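Local coordinates for protein geranyltranstransferase (Campylobacter jejuni, PDB 3NPK) that probably condenses geranyl diphosphate with isopentenyl diphosphate to make farnesyl diphosphate and pyrophosphate, as a member of the polyprenyl synthetase family, at residues L178-L183 / L203-G208; A44-S49 / Q273-L278; D215-V220 / S239-L244. All blocks are in the same frame, centred on the assembly; numbering follows the deposited sequence.

Contact 1 (L178-L183 / L203-G208); sequences LIAAAL and LGLKLG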
ATOM      1  N   LEU A 178       8.466  -7.778   9.511  1.00  9.56           N
ATOM      2  CA  LEU A 178       7.603  -8.463   8.547  1.00  9.83           C
ATOM      3  C   LEU A 178       7.618  -9.991   8.746  1.00  9.89           C
ATOM      4  O   LEU A 178       6.594 -10.659   8.560  1.00 10.48           O
ATOM      5  CB  LEU A 178       7.980  -8.093   7.105  1.00 10.30           C
ATOM      6  CG  LEU A 178       6.955  -8.552   6.052  1.00 10.21           C
ATOM      7  CD1 LEU A 178       5.599  -7.929   6.284  1.00 11.59           C
ATOM      8  CD2 LEU A 178       7.441  -8.240   4.645  1.00 11.29           C
ATOM      9  N   ILE A 179       8.771 -10.544   9.136  1.00  9.28           N
ATOM     10  CA  ILE A 179       8.869 -11.965   9.492  1.00  9.15           C
ATOM     11  C   ILE A 179       8.021 -12.275  10.735  1.00  8.85           C
ATOM     12  O   ILE A 179       7.237 -13.239  10.753  1.00 10.57           O
ATOM     13  CB  ILE A 179      10.349 -12.385   9.686  1.00  9.99           C
ATOM     14  CG1 ILE A 179      11.058 -12.369   8.325  1.00 10.93           C
ATOM     15  CG2 ILE A 179      10.461 -13.757  10.330  1.00 10.08           C
ATOM     16  CD1 ILE A 179      12.562 -12.376   8.393  1.00 11.29           C
ATOM     17  N   ALA A 180       8.152 -11.445  11.759  1.00  9.05           N
ATOM     18  CA  ALA A 180       7.307 -11.562  12.954  1.00  8.76           C
ATOM     19  C   ALA A 180       5.821 -11.435  12.597  1.00  8.69           C
ATOM     20  O   ALA A 180       4.961 -12.167  13.119  1.00  9.65           O
ATOM     21  CB  ALA A 180       7.704 -10.492  13.986  1.00  9.21           C
ATOM     22  N   ALA A 181       5.508 -10.507  11.700  1.00  8.97           N
ATOM     23  CA  ALA A 181       4.119 -10.322  11.276  1.00  9.02           C
ATOM     24  C   ALA A 181       3.561 -11.578  10.605  1.00  8.55           C
ATOM     25  O   ALA A 181       2.409 -11.927  10.806  1.00 10.43           O
ATOM     26  CB  ALA A 181       3.999  -9.124  10.329  1.00  9.82           C
ATOM     27  N   ALA A 182       4.374 -12.257   9.800  1.00  9.12           N
ATOM     28  CA  ALA A 182       3.896 -13.461   9.133  1.00 10.04           C
ATOM     29  C   ALA A 182       3.448 -14.492  10.159  1.00  8.87           C
ATOM     30  O   ALA A 182       2.376 -15.097  10.030  1.00 10.16           O
ATOM     31  CB  ALA A 182       4.986 -14.035   8.255  1.00  9.76           C
ATOM     32  N   LEU A 183       4.275 -14.703  11.180  1.00  8.43           N
ATOM     33  CA  LEU A 183       3.932 -15.637  12.255  1.00  8.75           C
ATOM     34  C   LEU A 183       2.695 -15.163  13.023  1.00  8.63           C
ATOM     35  O   LEU A 183       1.775 -15.954  13.259  1.00  9.50           O
ATOM     36  CB  LEU A 183       5.111 -15.806  13.210  1.00  9.78           C
ATOM     37  CG  LEU A 183       6.264 -16.601  12.604  1.00  9.88           C
ATOM     38  CD1 LEU A 183       7.576 -16.391  13.384  1.00 12.16           C
ATOM     39  CD2 LEU A 183       5.912 -18.101  12.514  1.00 10.68           C
ATOM     40  N   LEU A 203       9.394 -14.299  18.741  1.00 12.74           N
ATOM     41  CA  LEU A 203      10.274 -15.294  18.130  1.00 12.73           C
ATOM     42  C   LEU A 203      10.618 -14.892  16.696  1.00 11.69           C
ATOM     43  O   LEU A 203      11.777 -14.990  16.278  1.00 13.05           O
ATOM     44  CB  LEU A 203       9.627 -16.675  18.164  1.00 14.73           C
ATOM     45  CG  LEU A 203      10.302 -17.770  17.337  1.00 16.16           C
ATOM     46  CD1 LEU A 203      11.707 -18.077  17.867  1.00 16.71           C
ATOM     47  CD2 LEU A 203       9.445 -19.051  17.337  1.00 18.34           C
ATOM     48  N   GLY A 204       9.626 -14.415  15.948  1.00 11.34           N
ATOM     49  CA  GLY A 204       9.899 -13.900  14.607  1.00 11.63           C
ATOM     50  C   GLY A 204      10.934 -12.780  14.592  1.00 10.92           C
ATOM     51  O   GLY A 204      11.808 -12.746  13.720  1.00 12.54           O
ATOM     52  N   LEU A 205      10.859 -11.869  15.563  1.00 11.52           N
ATOM     53  CA  LEU A 205      11.832 -10.772  15.636  1.00 11.40           C
ATOM     54  C   LEU A 205      13.231 -11.329  15.826  1.00 12.14           C
ATOM     55  O   LEU A 205      14.197 -10.844  15.224  1.00 13.60           O
ATOM     56  CB  LEU A 205      11.515  -9.843  16.802  1.00 12.17           C
ATOM     57  CG  LEU A 205      10.228  -9.040  16.713  1.00 11.57           C
ATOM     58  CD1 LEU A 205      10.093  -8.216  17.992  1.00 13.89           C
ATOM     59  CD2 LEU A 205      10.172  -8.144  15.447  1.00 12.55           C
ATOM     60  N   LYS A 206      13.342 -12.343  16.681  1.00 12.99           N
ATOM     61  CA  LYS A 206      14.643 -12.950  16.956  1.00 15.42           C
ATOM     62  C   LYS A 206      15.194 -13.649  15.711  1.00 15.37           C
ATOM     63  O   LYS A 206      16.371 -13.529  15.390  1.00 17.16           O
ATOM     64  CB  LYS A 206      14.554 -13.922  18.133  1.00 18.13           C
ATOM     65  CG  LYS A 206      15.908 -14.323  18.681  1.00 23.02           C
ATOM     66  CD  LYS A 206      15.775 -15.109  19.967  1.00 27.67           C
ATOM     67  CE  LYS A 206      15.342 -14.216  21.100  1.00 31.06           C
ATOM     68  NZ  LYS A 206      15.277 -14.985  22.368  1.00 32.94           N
ATOM     69  N   LEU A 207      14.336 -14.364  14.998  1.00 14.21           N
ATOM     70  CA  LEU A 207      14.765 -15.049  13.783  1.00 14.83           C
ATOM     71  C   LEU A 207      15.281 -14.037  12.773  1.00 14.17           C
ATOM     72  O   LEU A 207      16.312 -14.255  12.137  1.00 15.60           O
ATOM     73  CB  LEU A 207      13.600 -15.827  13.175  1.00 16.03           C
ATOM     74  CG  LEU A 207      13.164 -17.049  13.981  1.00 20.28           C
ATOM     75  CD1 LEU A 207      12.038 -17.734  13.258  1.00 21.53           C
ATOM     76  CD2 LEU A 207      14.343 -17.986  14.186  1.00 20.90           C
ATOM     77  N   GLY A 208      14.553 -12.930  12.624  1.00 13.76           N
ATOM     78  CA  GLY A 208      14.963 -11.895  11.694  1.00 13.23           C
ATOM     79  C   GLY A 208      16.361 -11.383  11.998  1.00 13.75           C
ATOM     80  O   GLY A 208      17.188 -11.219  11.094  1.00 15.85           O
TER

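Contact 2 (A44-S49 / Q273-L278); sequences AQLLLS and QMIQNL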
ATOM      1  N   ALA A  44       5.312 -16.426   3.543  1.00 10.59           N
ATOM      2  CA  ALA A  44       4.106 -17.225   3.306  1.00 10.36           C
ATOM      3  C   ALA A  44       4.150 -18.543   4.077  1.00 10.37           C
ATOM      4  O   ALA A  44       3.168 -18.936   4.715  1.00 10.63           O
ATOM      5  CB  ALA A  44       3.939 -17.506   1.808  1.00 12.55           C
ATOM      6  N   GLN A  45       5.282 -19.236   4.015  1.00 10.61           N
ATOM      7  CA  GLN A  45       5.388 -20.551   4.652  1.00 11.66           C
ATOM      8  C   GLN A  45       5.343 -20.501   6.178  1.00 10.66           C
ATOM      9  O   GLN A  45       4.786 -21.411   6.819  1.00 11.44           O
ATOM     10  CB  GLN A  45       6.614 -21.318   4.156  1.00 12.64           C
ATOM     11  CG  GLN A  45       6.531 -21.662   2.653  1.00 14.37           C
ATOM     12  CD  GLN A  45       5.242 -22.394   2.318  1.00 17.63           C
ATOM     13  OE1 GLN A  45       4.753 -23.192   3.114  1.00 20.60           O
ATOM     14  NE2 GLN A  45       4.677 -22.115   1.152  1.00 18.18           N
ATOM     15  N   LEU A  46       5.905 -19.449   6.772  1.00 10.58           N
ATOM     16  CA  LEU A  46       5.765 -19.266   8.221  1.00 10.63           C
ATOM     17  C   LEU A  46       4.296 -19.140   8.601  1.00 10.05           C
ATOM     18  O   LEU A  46       3.830 -19.795   9.536  1.00 11.33           O
ATOM     19  CB  LEU A  46       6.520 -18.024   8.690  1.00 11.49           C
ATOM     20  CG  LEU A  46       8.048 -18.119   8.692  1.00 12.13           C
ATOM     21  CD1 LEU A  46       8.588 -16.740   8.999  1.00 14.22           C
ATOM     22  CD2 LEU A  46       8.532 -19.149   9.711  1.00 14.21           C
ATOM     23  N   LEU A  47       3.555 -18.314   7.864  1.00  9.39           N
ATOM     24  CA  LEU A  47       2.146 -18.102   8.169  1.00  9.77           C
ATOM     25  C   LEU A  47       1.372 -19.409   8.005  1.00 10.28           C
ATOM     26  O   LEU A  47       0.577 -19.795   8.876  1.00 10.78           O
ATOM     27  CB  LEU A  47       1.559 -17.017   7.257  1.00 10.48           C
ATOM     28  CG  LEU A  47       0.069 -16.724   7.473  1.00 10.88           C
ATOM     29  CD1 LEU A  47      -0.256 -15.272   7.170  1.00 13.39           C
ATOM     30  CD2 LEU A  47      -0.851 -17.636   6.641  1.00 11.45           C
ATOM     31  N   LEU A  48       1.585 -20.090   6.882  1.00  9.36           N
ATOM     32  CA  LEU A  48       0.810 -21.299   6.593  1.00 10.67           C
ATOM     33  C   LEU A  48       1.152 -22.421   7.570  1.00 11.05           C
ATOM     34  O   LEU A  48       0.299 -23.254   7.884  1.00 11.32           O
ATOM     35  CB  LEU A  48       1.039 -21.753   5.150  1.00 11.56           C
ATOM     36  CG  LEU A  48       0.528 -20.769   4.091  1.00 10.39           C
ATOM     37  CD1 LEU A  48       1.067 -21.159   2.709  1.00 11.97           C
ATOM     38  CD2 LEU A  48      -1.008 -20.721   4.109  1.00 11.40           C
ATOM     39  N   SER A  49       2.389 -22.440   8.066  1.00  9.95           N
ATOM     40  CA  SER A  49       2.801 -23.468   9.026  1.00 10.47           C
ATOM     41  C   SER A  49       2.033 -23.276  10.329  1.00 10.53           C
ATOM     42  O   SER A  49       1.534 -24.249  10.925  1.00 11.89           O
ATOM     43  CB  SER A  49       4.308 -23.396   9.307  1.00 11.24           C
ATOM     44  OG  SER A  49       5.088 -23.742   8.166  1.00 12.34           O
ATOM     45  N   GLN A 273       8.779 -28.036  14.674  1.00 15.12           N
ATOM     46  CA  GLN A 273       9.533 -28.737  13.637  1.00 15.71           C
ATOM     47  C   GLN A 273       9.429 -28.036  12.269  1.00 14.67           C
ATOM     48  O   GLN A 273      10.429 -27.918  11.541  1.00 15.49           O
ATOM     49  CB  GLN A 273       9.064 -30.188  13.514  1.00 16.91           C
ATOM     50  CG  GLN A 273       9.885 -30.979  12.519  1.00 18.83           C
ATOM     51  CD  GLN A 273      11.316 -31.151  12.984  1.00 19.82           C
ATOM     52  OE1 GLN A 273      11.563 -31.664  14.075  1.00 22.36           O
ATOM     53  NE2 GLN A 273      12.266 -30.719  12.163  1.00 20.36           N
HETATM   54  N   MSE A 274       8.229 -27.583  11.915  1.00 14.53           N
HETATM   55  CA  MSE A 274       8.036 -26.837  10.673  1.00 15.40           C
HETATM   56  C   MSE A 274       8.892 -25.584  10.625  1.00 14.82           C
HETATM   57  O   MSE A 274       9.507 -25.276   9.602  1.00 15.86           O
HETATM   58  CB  MSE A 274       6.569 -26.485  10.476  1.00 17.87           C
HETATM   59  CG  MSE A 274       5.736 -27.674  10.071  1.00 23.35           C
HETATM   60 SE   MSE A 274       3.874 -27.169   9.768  1.00 31.67          SE
HETATM   61  CE  MSE A 274       3.209 -27.297  11.576  1.00 33.41           C
ATOM     62  N   ILE A 275       8.937 -24.851  11.728  1.00 14.07           N
ATOM     63  CA  ILE A 275       9.723 -23.628  11.743  1.00 15.92           C
ATOM     64  C   ILE A 275      11.210 -23.963  11.680  1.00 16.55           C
ATOM     65  O   ILE A 275      11.976 -23.296  10.985  1.00 16.71           O
ATOM     66  CB  ILE A 275       9.384 -22.750  12.957  1.00 15.64           C
ATOM     67  CG1 ILE A 275       7.918 -22.294  12.867  1.00 16.86           C
ATOM     68  CG2 ILE A 275      10.344 -21.543  13.059  1.00 15.73           C
ATOM     69  CD1 ILE A 275       7.450 -21.480  14.051  1.00 17.10           C
ATOM     70  N   GLN A 276      11.615 -25.009  12.393  1.00 16.76           N
ATOM     71  CA  GLN A 276      13.006 -25.459  12.358  1.00 20.29           C
ATOM     72  C   GLN A 276      13.426 -25.742  10.910  1.00 19.31           C
ATOM     73  O   GLN A 276      14.507 -25.358  10.475  1.00 20.72           O
ATOM     74  CB  GLN A 276      13.169 -26.715  13.224  1.00 23.94           C
ATOM     75  CG  GLN A 276      14.596 -27.125  13.472  1.00 27.94           C
ATOM     76  CD  GLN A 276      15.340 -26.090  14.285  1.00 31.54           C
ATOM     77  OE1 GLN A 276      14.888 -25.693  15.353  1.00 33.37           O
ATOM     78  NE2 GLN A 276      16.488 -25.650  13.788  1.00 34.00           N
ATOM     79  N   ASN A 277      12.556 -26.412  10.162  1.00 18.19           N
ATOM     80  CA  ASN A 277      12.854 -26.715   8.768  1.00 19.29           C
ATOM     81  C   ASN A 277      13.026 -25.437   7.939  1.00 19.76           C
ATOM     82  O   ASN A 277      13.915 -25.357   7.091  1.00 22.16           O
ATOM     83  CB  ASN A 277      11.745 -27.580   8.157  1.00 19.70           C
ATOM     84  CG  ASN A 277      11.701 -28.998   8.741  1.00 24.61           C
ATOM     85  OD1 ASN A 277      12.500 -29.358   9.591  1.00 25.47           O
ATOM     86  ND2 ASN A 277      10.758 -29.799   8.273  1.00 27.27           N
ATOM     87  N   LEU A 278      12.168 -24.444   8.159  1.00 19.44           N
ATOM     88  CA  LEU A 278      12.256 -23.202   7.382  1.00 19.52           C
ATOM     89  C   LEU A 278      13.487 -22.381   7.773  1.00 23.91           C
ATOM     90  O   LEU A 278      14.078 -21.715   6.921  1.00 26.02           O
ATOM     91  CB  LEU A 278      10.972 -22.360   7.500  1.00 18.98           C
ATOM     92  CG  LEU A 278       9.704 -23.021   6.942  1.00 18.78           C
ATOM     93  CD1 LEU A 278       8.466 -22.320   7.455  1.00 18.77           C
ATOM     94  CD2 LEU A 278       9.699 -22.991   5.411  1.00 19.25           C
TER

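Contact 3 (D215-V220 / S239-L244); sequences DDIIDV and SFVNLL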
ATOM      1  N   ASP A 215      24.184 -13.332   7.980  1.00 28.46           N
ATOM      2  CA  ASP A 215      24.642 -12.762   6.712  1.00 30.62           C
ATOM      3  C   ASP A 215      25.944 -11.981   6.861  1.00 30.75           C
ATOM      4  O   ASP A 215      26.852 -12.115   6.036  1.00 31.44           O
ATOM      5  CB  ASP A 215      23.564 -11.876   6.090  1.00 33.11           C
ATOM      6  CG  ASP A 215      22.400 -12.676   5.549  1.00 35.36           C
ATOM      7  OD1 ASP A 215      22.513 -13.918   5.462  1.00 36.59           O
ATOM      8  OD2 ASP A 215      21.366 -12.066   5.209  1.00 35.74           O
ATOM      9  N   ASP A 216      26.044 -11.168   7.908  1.00 29.83           N
ATOM     10  CA  ASP A 216      27.266 -10.397   8.137  1.00 30.09           C
ATOM     11  C   ASP A 216      28.454 -11.324   8.394  1.00 29.94           C
ATOM     12  O   ASP A 216      29.582 -11.029   8.001  1.00 30.16           O
ATOM     13  CB  ASP A 216      27.098  -9.422   9.302  1.00 30.50           C
ATOM     14  CG  ASP A 216      26.231  -8.223   8.948  1.00 32.46           C
ATOM     15  OD1 ASP A 216      25.771  -8.131   7.786  1.00 33.52           O
ATOM     16  OD2 ASP A 216      26.015  -7.370   9.838  1.00 33.28           O
ATOM     17  N   ILE A 217      28.201 -12.450   9.050  1.00 29.20           N
ATOM     18  CA  ILE A 217      29.270 -13.402   9.325  1.00 29.96           C
ATOM     19  C   ILE A 217      29.701 -14.061   8.024  1.00 31.92           C
ATOM     20  O   ILE A 217      30.896 -14.183   7.736  1.00 32.46           O
ATOM     21  CB  ILE A 217      28.832 -14.475  10.338  1.00 27.99           C
ATOM     22  CG1 ILE A 217      28.703 -13.863  11.728  1.00 28.19           C
ATOM     23  CG2 ILE A 217      29.841 -15.631  10.378  1.00 28.02           C
ATOM     24  CD1 ILE A 217      27.826 -14.670  12.667  1.00 28.40           C
ATOM     25  N   ILE A 218      28.720 -14.459   7.224  1.00 33.44           N
ATOM     26  CA  ILE A 218      28.985 -15.110   5.946  1.00 36.52           C
ATOM     27  C   ILE A 218      29.767 -14.221   4.980  1.00 38.47           C
ATOM     28  O   ILE A 218      30.613 -14.702   4.220  1.00 39.21           O
ATOM     29  CB  ILE A 218      27.678 -15.581   5.286  1.00 37.54           C
ATOM     30  CG1 ILE A 218      27.128 -16.796   6.033  1.00 38.23           C
ATOM     31  CG2 ILE A 218      27.906 -15.925   3.821  1.00 37.22           C
ATOM     32  CD1 ILE A 218      25.827 -17.318   5.469  1.00 39.20           C
ATOM     33  N   ASP A 219      29.496 -12.921   5.017  1.00 40.30           N
ATOM     34  CA  ASP A 219      30.178 -11.989   4.123  1.00 41.87           C
ATOM     35  C   ASP A 219      31.686 -11.955   4.351  1.00 42.71           C
ATOM     36  O   ASP A 219      32.460 -11.860   3.399  1.00 42.47           O
ATOM     37  CB  ASP A 219      29.586 -10.586   4.247  1.00 42.79           C
ATOM     38  CG  ASP A 219      28.245 -10.459   3.549  1.00 43.97           C
ATOM     39  OD1 ASP A 219      27.860 -11.398   2.817  1.00 44.36           O
ATOM     40  OD2 ASP A 219      27.573  -9.421   3.735  1.00 44.57           O
ATOM     41  N   VAL A 220      32.104 -12.043   5.608  1.00 43.36           N
ATOM     42  CA  VAL A 220      33.530 -12.024   5.917  1.00 44.93           C
ATOM     43  C   VAL A 220      34.160 -13.410   5.779  1.00 46.61           C
ATOM     44  O   VAL A 220      35.386 -13.547   5.788  1.00 47.18           O
ATOM     45  CB  VAL A 220      33.807 -11.454   7.319  1.00 44.72           C
ATOM     46  CG1 VAL A 220      33.089 -10.123   7.498  1.00 44.61           C
ATOM     47  CG2 VAL A 220      33.382 -12.439   8.385  1.00 44.93           C
ATOM     48  N   SER A 239      28.358  -3.367   9.871  1.00 31.46           N
ATOM     49  CA  SER A 239      28.034  -4.780  10.037  1.00 30.37           C
ATOM     50  C   SER A 239      28.231  -5.227  11.475  1.00 29.58           C
ATOM     51  O   SER A 239      28.982  -4.611  12.237  1.00 29.49           O
ATOM     52  CB  SER A 239      28.850  -5.650   9.069  1.00 32.81           C
ATOM     53  OG  SER A 239      29.976  -6.233   9.704  1.00 34.46           O
ATOM     54  N   PHE A 240      27.543  -6.302  11.845  1.00 28.33           N
ATOM     55  CA  PHE A 240      27.639  -6.823  13.201  1.00 28.23           C
ATOM     56  C   PHE A 240      29.055  -7.333  13.475  1.00 29.21           C
ATOM     57  O   PHE A 240      29.530  -7.315  14.618  1.00 29.42           O
ATOM     58  CB  PHE A 240      26.620  -7.949  13.410  1.00 27.46           C
ATOM     59  CG  PHE A 240      25.195  -7.470  13.561  1.00 26.17           C
ATOM     60  CD1 PHE A 240      24.751  -6.942  14.762  1.00 25.94           C
ATOM     61  CD2 PHE A 240      24.300  -7.562  12.502  1.00 25.33           C
ATOM     62  CE1 PHE A 240      23.439  -6.514  14.907  1.00 25.87           C
ATOM     63  CE2 PHE A 240      22.986  -7.144  12.640  1.00 25.21           C
ATOM     64  CZ  PHE A 240      22.553  -6.621  13.844  1.00 25.03           C
ATOM     65  N   VAL A 241      29.720  -7.807  12.426  1.00 29.74           N
ATOM     66  CA  VAL A 241      31.084  -8.307  12.554  1.00 33.76           C
ATOM     67  C   VAL A 241      32.071  -7.165  12.810  1.00 43.00           C
ATOM     68  O   VAL A 241      32.970  -7.281  13.643  1.00 41.43           O
ATOM     69  CB  VAL A 241      31.515  -9.107  11.308  1.00 38.63           C
ATOM     70  CG1 VAL A 241      32.973  -9.532  11.429  1.00 43.44           C
ATOM     71  CG2 VAL A 241      30.611 -10.324  11.121  1.00 33.68           C
ATOM     72  N   ASN A 242      31.889  -6.057  12.101  1.00 39.93           N
ATOM     73  CA  ASN A 242      32.741  -4.887  12.299  1.00 38.61           C
ATOM     74  C   ASN A 242      32.621  -4.319  13.706  1.00 36.53           C
ATOM     75  O   ASN A 242      33.617  -3.928  14.316  1.00 37.22           O
ATOM     76  CB  ASN A 242      32.415  -3.803  11.276  1.00 39.86           C
ATOM     77  CG  ASN A 242      32.890  -4.158   9.885  1.00 41.63           C
ATOM     78  OD1 ASN A 242      33.920  -4.820   9.720  1.00 43.11           O
ATOM     79  ND2 ASN A 242      32.149  -3.717   8.870  1.00 41.73           N
ATOM     80  N   LEU A 243      31.398  -4.279  14.219  1.00 34.27           N
ATOM     81  CA  LEU A 243      31.137  -3.702  15.529  1.00 33.32           C
ATOM     82  C   LEU A 243      31.541  -4.633  16.660  1.00 34.97           C
ATOM     83  O   LEU A 243      32.120  -4.195  17.657  1.00 36.42           O
ATOM     84  CB  LEU A 243      29.656  -3.351  15.672  1.00 30.89           C
ATOM     85  CG  LEU A 243      29.146  -2.192  14.821  1.00 28.78           C
ATOM     86  CD1 LEU A 243      27.658  -1.998  15.022  1.00 28.12           C
ATOM     87  CD2 LEU A 243      29.899  -0.926  15.186  1.00 28.62           C
ATOM     88  N   LEU A 244      31.232  -5.916  16.502  1.00 34.67           N
ATOM     89  CA  LEU A 244      31.420  -6.879  17.583  1.00 35.15           C
ATOM     90  C   LEU A 244      32.713  -7.672  17.456  1.00 35.14           C
ATOM     91  O   LEU A 244      33.229  -8.191  18.446  1.00 36.22           O
ATOM     92  CB  LEU A 244      30.237  -7.850  17.636  1.00 34.89           C
ATOM     93  CG  LEU A 244      28.856  -7.257  17.923  1.00 34.78           C
ATOM     94  CD1 LEU A 244      27.766  -8.296  17.681  1.00 34.65           C
ATOM     95  CD2 LEU A 244      28.796  -6.725  19.349  1.00 35.15           C
TER

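Contact 1 (L178-L183 / L203-G208)
Ala180 and Gly204 bring two helix backbones almost into touch, with Ala180 CA 3.9 Å from Gly204 CA. The axes of the two segments come within 7.4 Å and run roughly antiparallel, at 144°; a glycine facing an alanine makes so close an approach possible. Side chains of the 178-183 segment then lie directly on main chain of the other helix. Leu183 lays CD1 over Gly204 CA at 3.6 Å. Ile179 divides its two branches between two glycines one turn apart: with CG1 anti to the carbonyl carbon (chi1 -69°), CD1 extends to Gly208 CA at 4.1 Å, while CG2 rests 3.8 Å from Gly204 O. Gly204 and Gly208 form a GxxxG pattern, a flat strip on helix 194-220 against which its chain neighbour, helix 164-189, beds in the all-helical polyprenyl synthetase fold. The one apolar side-chain pair is at the flank of this strip. Leu205 starts out away from helix 164-189, but its end turns back, and CD2 meets Ala180 CB at 3.7 Å. No hydrogen bond crosses the interface. Lys206, pointing off this interface, makes a salt bridge through NZ with Glu259 of helix 246-265. On its other faces the 178-183 segment meets helices 42-54, 59-80 and 128-142, and the side chain of Ile179 lies about 7 Å from the bound pyrophosphate.

Contact 2 (A44-S49 / Q273-L278)
Leu278 pushes its forked end between Gln45, Leu46 and Ser49. One methyl, CD2, lies 3.7 Å from Gln45 CB; the other, CD1, is 3.7 Å from Ser49 OG and 3.9 Å from Leu46 CD2. Leu46 and Leu278 slide past one another in opposite directions, touching through these last two methyls. A turn away, Met274, present as selenomethionine, bends at its last torsion (chi3 -86°) round Ser49: SE packs 3.8 Å from Ser49 CB, and the methyl CE comes 3.5 Å from Ser49 O. The hydroxyl of Ser49 faces this apolar pair yet is satisfied within its own helix, donating to Gln45 O at 2.7 Å. That carbonyl also takes Ser49 N, the two donors arriving from opposite faces of its plane. Gln45 touches Leu278 through its CB, while its amide leads off, and NE2 bonds to Leu5 O. The contact joins two nearly antiparallel helices, 42-54 and the C-terminal 269-282, which carry the pyrophosphate-pocket residues Arg43 and Tyr282 respectively. Helices 5-14 and 59-80 also pack on helix 42-54, and helix 164-189 borders the contact, with Ile179 and Leu183 on Leu46 and Leu183 also on Ile275.

Contact 3 (D215-V220 / S239-L244)
Asp216 sets its carboxylate against the start of helix 240-244 and overlaps the Phe240 side chain at CD2, with Asp216 OD2 3.2 Å from that ring carbon. The side chains meet at a slant, with the carboxylate and ring planes 40° apart. The same oxygen makes the one hydrogen bond across the contact: Phe240 N donates to Asp216 OD2 at 2.7 Å, nearly straight at 171°, reaching the oxygen on its anti side and somewhat out of the carboxylate plane. Ser239 CB packs close by, 3.4 Å from Asp216 OD2. Ser239 is itself the N-cap of the short helix; its OG accepts from Asn242 N at 3.1 Å and, weakly, from Val241 N. Next to this polar patch Val241 forms the apolar half of the contact. Its CG1 stands anti to the backbone N (chi1 176°) and reaches tip to tip to Val220 CG1 at 4.0 Å, while CG2 presses on the other helix, 3.4 Å from Asp216 O and 4.1 Å from Ile217 CG1. The two helices lie about at right angles. Residues 215-219, Asp-Asp-Ile-Ile-Asp, match the second aspartate-rich DDxxD motif of prenyl synthases, which in relatives takes part in binding magnesium and diphosphate. Here the side chain of Asp216 is about 13 Å from the pyrophosphate. The chemistry implies a division of labour: Asp216 takes the first amide of the helix, Ser239 the third and, weakly, the second, and the partial positive charge of that helix end would be expected to attract the carboxylate.

In the fold
From the N terminus, helix 42-54 supplies the first half of contact 2, whose partner, on the final helix 269-282, comes 224 residues later; that wide loop encloses both other contacts. Contact 1 closes a short hairpin between helices 164-189 and 194-220. Contact 3 follows in series, opening at the far end of helix 194-220 and closing just beyond the unmodelled residues 222-237. Contacts 1 and 2 touch, helix 164-189 lying against both helices of contact 2, and so join the early, middle and C-terminal helices in one core. Contact 3 touches neither; it shares helix 194-220 with contact 1, their centres about 21 Å apart.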